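Local coordinates for hydrolase (Bacteroides thetaiotaomicron, PDB 2OBB), which binds a magnesium ion and is probably a hydrolase of the haloacid dehalogenase (HAD) type, though its substrate is not known, at residues V8-T13 and E59-R64; H17-I22 and G51-E56; L35-K40 and R64-Y69. All blocks are in the same frame, centred on the assembly; numbering follows the deposited sequence. Where two conformers were deposited one is given.

Contact 1: V8-T13 and E59-R64; sequences VDFDGT and EWCRAR. With MG (magnesium ion), chain B.
The loop after strand 5-8 carries a DxDx(T/V) pattern of the kind found in HAD hydrolases, and F10 of this loop packs on W60 and C61 of helix 51-62. The two aromatic rings form an offset edge-to-face pair. F10 turns its edge toward the face of W60, with the planes at 73° and the centroids of the F10 ring and the W60 six-membered ring 5.8 Å apart. The nearest atoms are F10 CE1 and W60 CE3, 3.9 Å apart. F10 CE1 is also 3.9 Å from C61 SG, a sulfur-aromatic contact that meets the ring obliquely. F10 has its CG anti to the backbone N (chi1 -174°), and from there the ring extends to the helix.

R64 NH1 lies over the rim of the opposite face of W60, a cation-pi contact. The same NH1 donates to W60 O, a bond that holds the arginine against the indole of the same segment.

F10 lies between D9 and D11, which bind the magnesium ion, and its own side chain is turned to the helix. The ion is bound by D9 OD2 at 2.1 Å and by the backbone oxygen D11 O at 1.9 Å. Three waters and D97 complete six ligands. The carboxylate of D11 does not bind the metal; its OD1 makes a salt bridge with R49. D9 OD1 pairs with K88 of the second subunit and accepts a bond from one of the metal waters. G12 has a positive phi of 87° where the loop passes the ion. T13 steadies the metal-binding carboxylate: T13 OG1 donates to the anti lone pair of D9 OD2 over 2.7 Å.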
loop_
_atom_site.group_PDB
_atom_site.type_symbol
_atom_site.label_atom_id
_atom_site.label_comp_id
_atom_site.label_asym_id
_atom_site.label_seq_id
_atom_site.Cartn_x
_atom_site.Cartn_y
_atom_site.Cartn_z
ATOM N N VAL A 8 -0.497 2.229 -8.348
ATOM C CA VAL A 8 -0.554 3.646 -8.015
ATOM C C VAL A 8 -1.950 4.064 -7.599
ATOM O O VAL A 8 -2.937 3.883 -8.342
ATOM C CB VAL A 8 -0.042 4.571 -9.169
ATOM C CG1 VAL A 8 0.213 6.043 -8.642
ATOM C CG2 VAL A 8 1.227 3.997 -9.794
ATOM N N ASP A 9 -2.032 4.651 -6.413
ATOM C CA ASP A 9 -3.299 5.164 -5.925
ATOM C C ASP A 9 -3.693 6.393 -6.744
ATOM O O ASP A 9 -2.859 6.979 -7.428
ATOM C CB ASP A 9 -3.166 5.492 -4.455
ATOM C CG ASP A 9 -4.390 6.136 -3.891
ATOM O OD1 ASP A 9 -5.471 5.554 -4.029
ATOM O OD2 ASP A 9 -4.270 7.214 -3.268
ATOM N N PHE A 10 -4.965 6.775 -6.696
ATOM C CA PHE A 10 -5.372 7.950 -7.412
ATOM C C PHE A 10 -5.517 9.168 -6.494
ATOM O O PHE A 10 -4.666 10.083 -6.559
ATOM C CB PHE A 10 -6.647 7.690 -8.213
ATOM C CG PHE A 10 -7.050 8.836 -9.098
ATOM C CD1 PHE A 10 -6.242 9.232 -10.168
ATOM C CD2 PHE A 10 -8.257 9.505 -8.890
ATOM C CE1 PHE A 10 -6.626 10.290 -11.020
ATOM C CE2 PHE A 10 -8.647 10.576 -9.740
ATOM C CZ PHE A 10 -7.829 10.960 -10.799
ATOM N N ASP A 11 -6.570 9.193 -5.657
ATOM C CA ASP A 11 -6.842 10.370 -4.824
ATOM C C ASP A 11 -5.812 10.597 -3.711
ATOM O O ASP A 11 -5.560 9.708 -2.873
ATOM C CB ASP A 11 -8.239 10.321 -4.218
ATOM C CG ASP A 11 -9.315 10.068 -5.248
ATOM O OD1 ASP A 11 -9.750 11.024 -5.926
ATOM O OD2 ASP A 11 -9.730 8.897 -5.372
ATOM N N GLY A 12 -5.235 11.797 -3.700
ATOM C CA GLY A 12 -4.196 12.149 -2.740
ATOM C C GLY A 12 -2.808 11.752 -3.223
ATOM O O GLY A 12 -1.812 12.088 -2.590
ATOM N N THR A 13 -2.753 11.025 -4.339
ATOM C CA THR A 13 -1.513 10.500 -4.877
ATOM C C THR A 13 -1.162 11.099 -6.235
ATOM O O THR A 13 -0.066 11.601 -6.417
ATOM C CB THR A 13 -1.567 8.955 -5.000
ATOM O OG1 THR A 13 -1.886 8.394 -3.725
ATOM C CG2 THR A 13 -0.221 8.372 -5.479
ATOM N N GLU A 59 -10.369 8.256 -17.448
ATOM C CA GLU A 59 -10.435 9.221 -18.542
ATOM C C GLU A 59 -9.610 10.472 -18.241
ATOM O O GLU A 59 -8.956 11.013 -19.132
ATOM C CB GLU A 59 -11.878 9.575 -18.934
ATOM C CG GLU A 59 -12.316 8.940 -20.258
ATOM C CD GLU A 59 -11.682 9.585 -21.500
ATOM O OE1 GLU A 59 -11.144 10.712 -21.412
ATOM O OE2 GLU A 59 -11.737 8.962 -22.583
ATOM N N TRP A 60 -9.637 10.916 -16.990
ATOM C CA TRP A 60 -8.832 12.056 -16.585
ATOM C C TRP A 60 -7.345 11.749 -16.862
ATOM O O TRP A 60 -6.597 12.609 -17.351
ATOM C CB TRP A 60 -9.085 12.359 -15.098
ATOM C CG TRP A 60 -8.353 13.550 -14.585
ATOM C CD1 TRP A 60 -8.834 14.829 -14.455
ATOM C CD2 TRP A 60 -6.975 13.589 -14.167
ATOM N NE1 TRP A 60 -7.834 15.663 -13.972
ATOM C CE2 TRP A 60 -6.689 14.925 -13.781
ATOM C CE3 TRP A 60 -5.961 12.635 -14.104
ATOM C CZ2 TRP A 60 -5.422 15.323 -13.318
ATOM C CZ3 TRP A 60 -4.687 13.027 -13.619
ATOM C CH2 TRP A 60 -4.437 14.366 -13.248
ATOM N N CYS A 61 -6.924 10.517 -16.581
ATOM C CA CYS A 61 -5.546 10.127 -16.880
ATOM C C CYS A 61 -5.284 9.999 -18.369
ATOM O O CYS A 61 -4.267 10.498 -18.861
ATOM C CB CYS A 61 -5.155 8.841 -16.169
ATOM S SG CYS A 61 -5.109 9.041 -14.386
ATOM N N ARG A 62 -6.190 9.321 -19.079
ATOM C CA ARG A 62 -6.080 9.140 -20.533
ATOM C C ARG A 62 -5.900 10.480 -21.251
ATOM O O ARG A 62 -5.064 10.608 -22.144
ATOM C CB ARG A 62 -7.324 8.424 -21.056
ATOM C CG ARG A 62 -7.373 8.289 -22.565
ATOM C CD ARG A 62 -8.581 7.483 -23.068
ATOM N NE ARG A 62 -8.613 6.132 -22.488
ATOM C CZ ARG A 62 -9.549 5.680 -21.645
ATOM N NH1 ARG A 62 -9.452 4.431 -21.190
ATOM N NH2 ARG A 62 -10.589 6.452 -21.268
ATOM N N ALA A 63 -6.675 11.482 -20.835
ATOM C CA ALA A 63 -6.628 12.816 -21.445
ATOM C C ALA A 63 -5.273 13.517 -21.293
ATOM O O ALA A 63 -4.974 14.463 -22.013
ATOM C CB ALA A 63 -7.739 13.678 -20.886
ATOM N N ARG A 64 -4.469 13.051 -20.344
ATOM C CA ARG A 64 -3.135 13.575 -20.108
ATOM C C ARG A 64 -2.101 12.597 -20.659
ATOM O O ARG A 64 -0.899 12.687 -20.379
ATOM C CB ARG A 64 -2.952 13.840 -18.613
ATOM C CG ARG A 64 -3.564 15.181 -18.181
ATOM C CD ARG A 64 -4.097 15.212 -16.755
ATOM N NE ARG A 64 -4.896 16.419 -16.530
ATOM C CZ ARG A 64 -6.214 16.508 -16.746
ATOM N NH1 ARG A 64 -6.904 15.452 -17.176
ATOM N NH2 ARG A 64 -6.854 17.652 -16.537
HETATM MG MG MG B . -5.240 8.239 -1.717
HETATM O O HOH W 1 -7.004 7.320 -2.054
HETATM O O HOH W 2 -4.852 6.364 -0.788
HETATM O O HOH W 3 -5.953 9.272 -0.013
#

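Contact 2: H17-I22 and G51-E56; sequences HRYPRI and GELLDE
L53 on helix 51-62 meets Y19 and P20 of the loop 17-22 with its two methyl groups, and I22 meets the helix one turn further on at E56. L53 CD1 lies 3.5 Å from Y19 OH and 3.9 Å from Y19 CZ, at the hydroxyl end of the ring. The side chains of Y19 and L53 cross at about a right angle. With chi1 at -179° the Y19 ring points away from its own backbone N, and its hydroxyl end arrives at L53. The second branch, L53 CD2, packs against the P20 backbone, 3.6 Å from P20 O. The pyrrolidine ring adds a looser contact through CB. P20 follows a cis peptide bond, which bends the chain between Y19 and P20.

I22 uses the end of its chain. I22 CD1 rests 3.6 Å from E56 O, and the methyl also faces E56 CB.

The polar link is made by one water. It donates to P20 O over 2.6 Å and to E56 OE1 over 2.8 Å, and so joins the loop backbone to the glutamate carboxylate. R49, just before the helix, adds a hydrogen bond to L53 O and a weak one to R21 O.

The contact lies at the surface, yet it borders the metal site. The side chain of Y19 comes within about 4 Å of that of D11, and H17 also touches D11. In HAD enzymes with a C1 cap, the cap is inserted after the first strand; the place of this loop is consistent with that, though 17-22 forms no regular helix or strand.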
loop_
_atom_site.group_PDB
_atom_site.type_symbol
_atom_site.label_atom_id
_atom_site.label_comp_id
_atom_site.label_asym_id
_atom_site.label_seq_id
_atom_site.Cartn_x
_atom_site.Cartn_y
_atom_site.Cartn_z
ATOM N N HIS A 17 -6.820 15.273 -3.030
ATOM C CA HIS A 17 -7.944 14.440 -2.617
ATOM C C HIS A 17 -9.235 15.246 -2.589
ATOM O O HIS A 17 -9.478 15.974 -1.640
ATOM C CB HIS A 17 -7.676 13.863 -1.226
ATOM C CG HIS A 17 -8.482 12.647 -0.906
ATOM N ND1 HIS A 17 -8.097 11.735 0.061
ATOM C CD2 HIS A 17 -9.631 12.169 -1.444
ATOM C CE1 HIS A 17 -8.987 10.759 0.117
ATOM N NE2 HIS A 17 -9.926 10.999 -0.784
ATOM N N ARG A 18 -10.055 15.124 -3.622
ATOM C CA ARG A 18 -11.335 15.814 -3.645
ATOM C C ARG A 18 -12.522 14.876 -3.913
ATOM O O ARG A 18 -13.590 15.322 -4.359
ATOM C CB ARG A 18 -11.299 16.953 -4.671
ATOM C CG ARG A 18 -10.366 18.077 -4.337
ATOM C CD ARG A 18 -10.767 18.788 -3.047
ATOM N NE ARG A 18 -9.897 19.937 -2.782
ATOM C CZ ARG A 18 -8.657 19.855 -2.287
ATOM N NH1 ARG A 18 -7.956 20.969 -2.112
ATOM N NH2 ARG A 18 -8.115 18.673 -1.962
ATOM N N TYR A 19 -12.333 13.588 -3.623
ATOM C CA TYR A 19 -13.325 12.539 -3.870
ATOM C C TYR A 19 -14.668 12.884 -3.263
ATOM O O TYR A 19 -14.698 13.311 -2.110
ATOM C CB TYR A 19 -12.845 11.261 -3.228
ATOM C CG TYR A 19 -13.740 10.066 -3.412
ATOM C CD1 TYR A 19 -14.855 9.857 -2.589
ATOM C CD2 TYR A 19 -13.439 9.108 -4.373
ATOM C CE1 TYR A 19 -15.668 8.725 -2.752
ATOM C CE2 TYR A 19 -14.220 7.980 -4.540
ATOM C CZ TYR A 19 -15.333 7.783 -3.733
ATOM O OH TYR A 19 -16.092 6.645 -3.924
ATOM N N PRO A 20 -15.788 12.640 -3.988
ATOM C CA PRO A 20 -15.999 11.985 -5.297
ATOM C C PRO A 20 -15.526 12.782 -6.521
ATOM O O PRO A 20 -15.539 12.254 -7.633
ATOM C CB PRO A 20 -17.533 11.822 -5.364
ATOM C CG PRO A 20 -18.057 12.919 -4.513
ATOM C CD PRO A 20 -17.070 13.064 -3.382
ATOM N N ARG A 21 -15.126 14.035 -6.329
ATOM C CA ARG A 21 -14.620 14.859 -7.428
ATOM C C ARG A 21 -13.143 14.561 -7.661
ATOM O O ARG A 21 -12.544 13.762 -6.925
ATOM C CB ARG A 21 -14.847 16.327 -7.106
ATOM C CG ARG A 21 -16.312 16.631 -6.780
ATOM C CD ARG A 21 -16.525 18.049 -6.248
ATOM N NE ARG A 21 -16.155 19.065 -7.246
ATOM C CZ ARG A 21 -15.003 19.753 -7.256
ATOM N NH1 ARG A 21 -14.084 19.572 -6.294
ATOM N NH2 ARG A 21 -14.776 20.642 -8.231
ATOM N N ILE A 22 -12.558 15.175 -8.692
ATOM C CA ILE A 22 -11.143 14.976 -8.993
ATOM C C ILE A 22 -10.378 16.259 -8.691
ATOM O O ILE A 22 -10.762 17.320 -9.137
ATOM C CB ILE A 22 -10.901 14.550 -10.447
ATOM C CG1 ILE A 22 -11.677 13.267 -10.770
ATOM C CG2 ILE A 22 -9.406 14.319 -10.678
ATOM C CD1 ILE A 22 -11.679 12.868 -12.266
ATOM N N GLY A 51 -16.712 1.448 -10.872
ATOM C CA GLY A 51 -17.796 1.956 -11.723
ATOM C C GLY A 51 -17.444 3.290 -12.343
ATOM O O GLY A 51 -16.269 3.535 -12.681
ATOM N N GLU A 52 -18.434 4.169 -12.490
ATOM C CA GLU A 52 -18.222 5.444 -13.188
ATOM C C GLU A 52 -17.226 6.403 -12.506
ATOM O O GLU A 52 -16.647 7.262 -13.179
ATOM C CB GLU A 52 -19.551 6.138 -13.519
ATOM C CG GLU A 52 -20.252 5.612 -14.803
ATOM C CD GLU A 52 -19.674 6.193 -16.110
ATOM O OE1 GLU A 52 -20.281 7.132 -16.663
ATOM O OE2 GLU A 52 -18.620 5.719 -16.586
ATOM N N LEU A 53 -17.015 6.255 -11.198
ATOM C CA LEU A 53 -15.969 7.029 -10.514
ATOM C C LEU A 53 -14.557 6.563 -10.878
ATOM O O LEU A 53 -13.630 7.374 -10.962
ATOM C CB LEU A 53 -16.171 7.014 -9.002
ATOM C CG LEU A 53 -17.341 7.863 -8.503
ATOM C CD1 LEU A 53 -17.504 7.707 -6.989
ATOM C CD2 LEU A 53 -17.178 9.335 -8.905
ATOM N N LEU A 54 -14.400 5.259 -11.091
ATOM C CA LEU A 54 -13.180 4.729 -11.668
ATOM C C LEU A 54 -13.001 5.245 -13.090
ATOM O O LEU A 54 -11.935 5.754 -13.446
ATOM C CB LEU A 54 -13.179 3.194 -11.669
ATOM C CG LEU A 54 -11.839 2.491 -12.002
ATOM C CD1 LEU A 54 -10.682 2.905 -11.040
ATOM C CD2 LEU A 54 -12.017 0.953 -12.050
ATOM N N ASP A 55 -14.051 5.103 -13.900
ATOM C CA ASP A 55 -14.018 5.551 -15.282
ATOM C C ASP A 55 -13.580 7.006 -15.345
ATOM O O ASP A 55 -12.715 7.360 -16.135
ATOM C CB ASP A 55 -15.388 5.368 -15.949
ATOM C CG ASP A 55 -15.752 3.888 -16.166
ATOM O OD1 ASP A 55 -14.808 3.049 -16.255
ATOM O OD2 ASP A 55 -16.977 3.569 -16.247
ATOM N N GLU A 56 -14.158 7.842 -14.489
ATOM C CA GLU A 56 -13.753 9.241 -14.413
ATOM C C GLU A 56 -12.247 9.404 -14.107
ATOM O O GLU A 56 -11.573 10.235 -14.738
ATOM C CB GLU A 56 -14.666 10.016 -13.457
ATOM C CG GLU A 56 -16.027 10.347 -14.115
ATOM C CD GLU A 56 -17.089 10.857 -13.144
ATOM O OE1 GLU A 56 -16.728 11.219 -12.001
ATOM O OE2 GLU A 56 -18.297 10.893 -13.527
HETATM O O HOH W 4 -14.756 11.719 -10.039
#

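Contact 3: L35-K40 and R64-Y69; sequences LLQQEK and RGLEFY
Q37 NE2 donates to E67 O over 2.7 Å. Q37 is in the last turn of helix 29-38, and E67 is in the loop that leads from helix 51-62 to strand 70-71. These parts belong to a Rossmann-like fold with a parallel sheet. The donor lies nearly in line with the C=O bond (angle 165°), and the acceptor is in the amide plane, but the N-H...O angle is a bent 143°. The other end of the amide is held by a water. The water donates to Q37 OE1 over 2.7 Å and to G65 O over 3.1 Å, and accepts from E67 N over 2.9 Å. Direct bond and water together fix the rotation of the amide. The chain beyond CG is extended (chi2 -175°), which carries the amide across to the loop.

Both helices end in Schellman motifs, with K40 and G65 as the positive-phi residues. The side chain of L66 packs on L43, V30 and L33, and L66 CD1 comes 4.1 Å from Q37 NE2.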
loop_
_atom_site.group_PDB
_atom_site.type_symbol
_atom_site.label_atom_id
_atom_site.label_comp_id
_atom_site.label_asym_id
_atom_site.label_seq_id
_atom_site.Cartn_x
_atom_site.Cartn_y
_atom_site.Cartn_z
ATOM N N LEU A 35 7.298 8.826 -17.374
ATOM C CA LEU A 35 8.721 8.533 -17.388
ATOM C C LEU A 35 8.956 7.101 -16.917
ATOM O O LEU A 35 9.759 6.414 -17.506
ATOM C CB LEU A 35 9.522 9.540 -16.561
ATOM C CG LEU A 35 11.044 9.429 -16.549
ATOM C CD1 LEU A 35 11.639 9.239 -17.962
ATOM C CD2 LEU A 35 11.580 10.702 -15.917
ATOM N N LEU A 36 8.249 6.650 -15.877
ATOM C CA LEU A 36 8.409 5.263 -15.366
ATOM C C LEU A 36 8.035 4.168 -16.389
ATOM O O LEU A 36 8.734 3.172 -16.529
ATOM C CB LEU A 36 7.641 5.064 -14.041
ATOM C CG LEU A 36 8.230 5.790 -12.812
ATOM C CD1 LEU A 36 7.275 5.765 -11.628
ATOM C CD2 LEU A 36 9.622 5.252 -12.408
ATOM N N GLN A 37 6.914 4.372 -17.079
ATOM C CA GLN A 37 6.527 3.572 -18.244
ATOM C C GLN A 37 7.581 3.526 -19.345
ATOM O O GLN A 37 7.830 2.452 -19.898
ATOM C CB GLN A 37 5.245 4.103 -18.864
ATOM C CG GLN A 37 4.078 3.942 -18.014
ATOM C CD GLN A 37 2.828 4.378 -18.734
ATOM O OE1 GLN A 37 2.873 5.306 -19.543
ATOM N NE2 GLN A 37 1.698 3.701 -18.455
ATOM N N GLN A 38 8.176 4.680 -19.662
ATOM C CA GLN A 38 9.276 4.753 -20.629
ATOM C C GLN A 38 10.385 3.810 -20.197
ATOM O O GLN A 38 11.048 3.197 -21.031
ATOM C CB GLN A 38 9.857 6.172 -20.732
ATOM C CG GLN A 38 10.531 6.480 -22.069
ATOM C CD GLN A 38 11.974 7.003 -21.948
ATOM O OE1 GLN A 38 12.742 6.915 -22.907
ATOM N NE2 GLN A 38 12.339 7.538 -20.784
ATOM N N GLU A 39 10.577 3.696 -18.888
ATOM C CA GLU A 39 11.633 2.840 -18.337
ATOM C C GLU A 39 11.177 1.382 -18.227
ATOM O O GLU A 39 11.880 0.564 -17.652
ATOM C CB GLU A 39 12.102 3.350 -16.971
ATOM C CG GLU A 39 12.156 4.878 -16.880
ATOM C CD GLU A 39 13.522 5.424 -16.487
ATOM O OE1 GLU A 39 14.532 4.664 -16.536
ATOM O OE2 GLU A 39 13.582 6.633 -16.164
ATOM N N LYS A 40 9.989 1.097 -18.769
ATOM C CA LYS A 40 9.425 -0.259 -18.918
ATOM C C LYS A 40 8.688 -0.810 -17.693
ATOM O O LYS A 40 8.402 -2.008 -17.638
ATOM C CB LYS A 40 10.481 -1.276 -19.389
ATOM C CG LYS A 40 11.226 -0.899 -20.661
ATOM C CD LYS A 40 10.327 -0.432 -21.810
ATOM C CE LYS A 40 11.217 -0.124 -23.032
ATOM N NZ LYS A 40 10.536 0.737 -24.037
ATOM N N ARG A 64 -4.469 13.051 -20.344
ATOM C CA ARG A 64 -3.135 13.575 -20.108
ATOM C C ARG A 64 -2.101 12.597 -20.659
ATOM O O ARG A 64 -0.899 12.687 -20.379
ATOM C CB ARG A 64 -2.952 13.840 -18.613
ATOM C CG ARG A 64 -3.564 15.181 -18.181
ATOM C CD ARG A 64 -4.097 15.212 -16.755
ATOM N NE ARG A 64 -4.896 16.419 -16.530
ATOM C CZ ARG A 64 -6.214 16.508 -16.746
ATOM N NH1 ARG A 64 -6.904 15.452 -17.176
ATOM N NH2 ARG A 64 -6.854 17.652 -16.537
ATOM N N GLY A 65 -2.584 11.662 -21.468
ATOM C CA GLY A 65 -1.730 10.670 -22.100
ATOM C C GLY A 65 -1.160 9.659 -21.139
ATOM O O GLY A 65 -0.085 9.105 -21.394
ATOM N N LEU A 66 -1.860 9.436 -20.022
ATOM C CA LEU A 66 -1.480 8.383 -19.075
ATOM C C LEU A 66 -2.488 7.241 -19.129
ATOM O O LEU A 66 -3.680 7.412 -18.798
ATOM C CB LEU A 66 -1.306 8.921 -17.637
ATOM C CG LEU A 66 -1.157 7.922 -16.485
ATOM C CD1 LEU A 66 0.062 6.969 -16.658
ATOM C CD2 LEU A 66 -1.118 8.651 -15.119
ATOM N N GLU A 67 -1.986 6.083 -19.554
ATOM C CA GLU A 67 -2.788 4.879 -19.748
ATOM C C GLU A 67 -2.176 3.746 -18.965
ATOM O O GLU A 67 -0.945 3.577 -18.966
ATOM C CB GLU A 67 -2.858 4.533 -21.237
ATOM C CG GLU A 67 -4.274 4.379 -21.734
ATOM C CD GLU A 67 -4.448 4.728 -23.218
ATOM O OE1 GLU A 67 -3.653 4.254 -24.082
ATOM O OE2 GLU A 67 -5.411 5.478 -23.524
ATOM N N PHE A 68 -3.034 2.981 -18.285
ATOM C CA PHE A 68 -2.597 1.967 -17.336
ATOM C C PHE A 68 -2.478 0.571 -17.938
ATOM O O PHE A 68 -3.261 0.205 -18.817
ATOM C CB PHE A 68 -3.508 1.972 -16.098
ATOM C CG PHE A 68 -3.367 3.216 -15.289
ATOM C CD1 PHE A 68 -2.263 3.386 -14.455
ATOM C CD2 PHE A 68 -4.289 4.249 -15.412
ATOM C CE1 PHE A 68 -2.110 4.559 -13.743
ATOM C CE2 PHE A 68 -4.137 5.427 -14.706
ATOM C CZ PHE A 68 -3.054 5.574 -13.875
ATOM N N TYR A 69 -1.498 -0.202 -17.462
ATOM C CA TYR A 69 -1.446 -1.624 -17.813
ATOM C C TYR A 69 -2.767 -2.261 -17.456
ATOM O O TYR A 69 -3.254 -3.116 -18.197
ATOM C CB TYR A 69 -0.336 -2.383 -17.086
ATOM C CG TYR A 69 -0.294 -3.873 -17.408
ATOM C CD1 TYR A 69 0.109 -4.342 -18.668
ATOM C CD2 TYR A 69 -0.648 -4.811 -16.454
ATOM C CE1 TYR A 69 0.145 -5.726 -18.957
ATOM C CE2 TYR A 69 -0.611 -6.177 -16.725
ATOM C CZ TYR A 69 -0.212 -6.628 -17.969
ATOM O OH TYR A 69 -0.187 -7.984 -18.199
HETATM O O HOH W 5 0.623 6.189 -20.754
#

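How the contacts relate
From the N terminus, strand 5-8 leads into the metal loop 8-13, the loop 17-22, helix 29-38, strand 42-45, helix 51-62 and the loop before strand 70-71. Contact 1 closes a loop from 8-13 to the end of helix 51-62. Contact 2 closes a smaller one within it, from 17-22 to the start of the same helix. Contact 3 joins the end of helix 29-38 to that last loop. It crosses both others, because 35-40 lies between their segments and 64-69 at or beyond their ends. Contacts 1 and 2 touch where I22 CG2 packs on F10 and W60. Contacts 1 and 3 share R64, and C61 SG packs on F68. Contacts 2 and 3 do not touch.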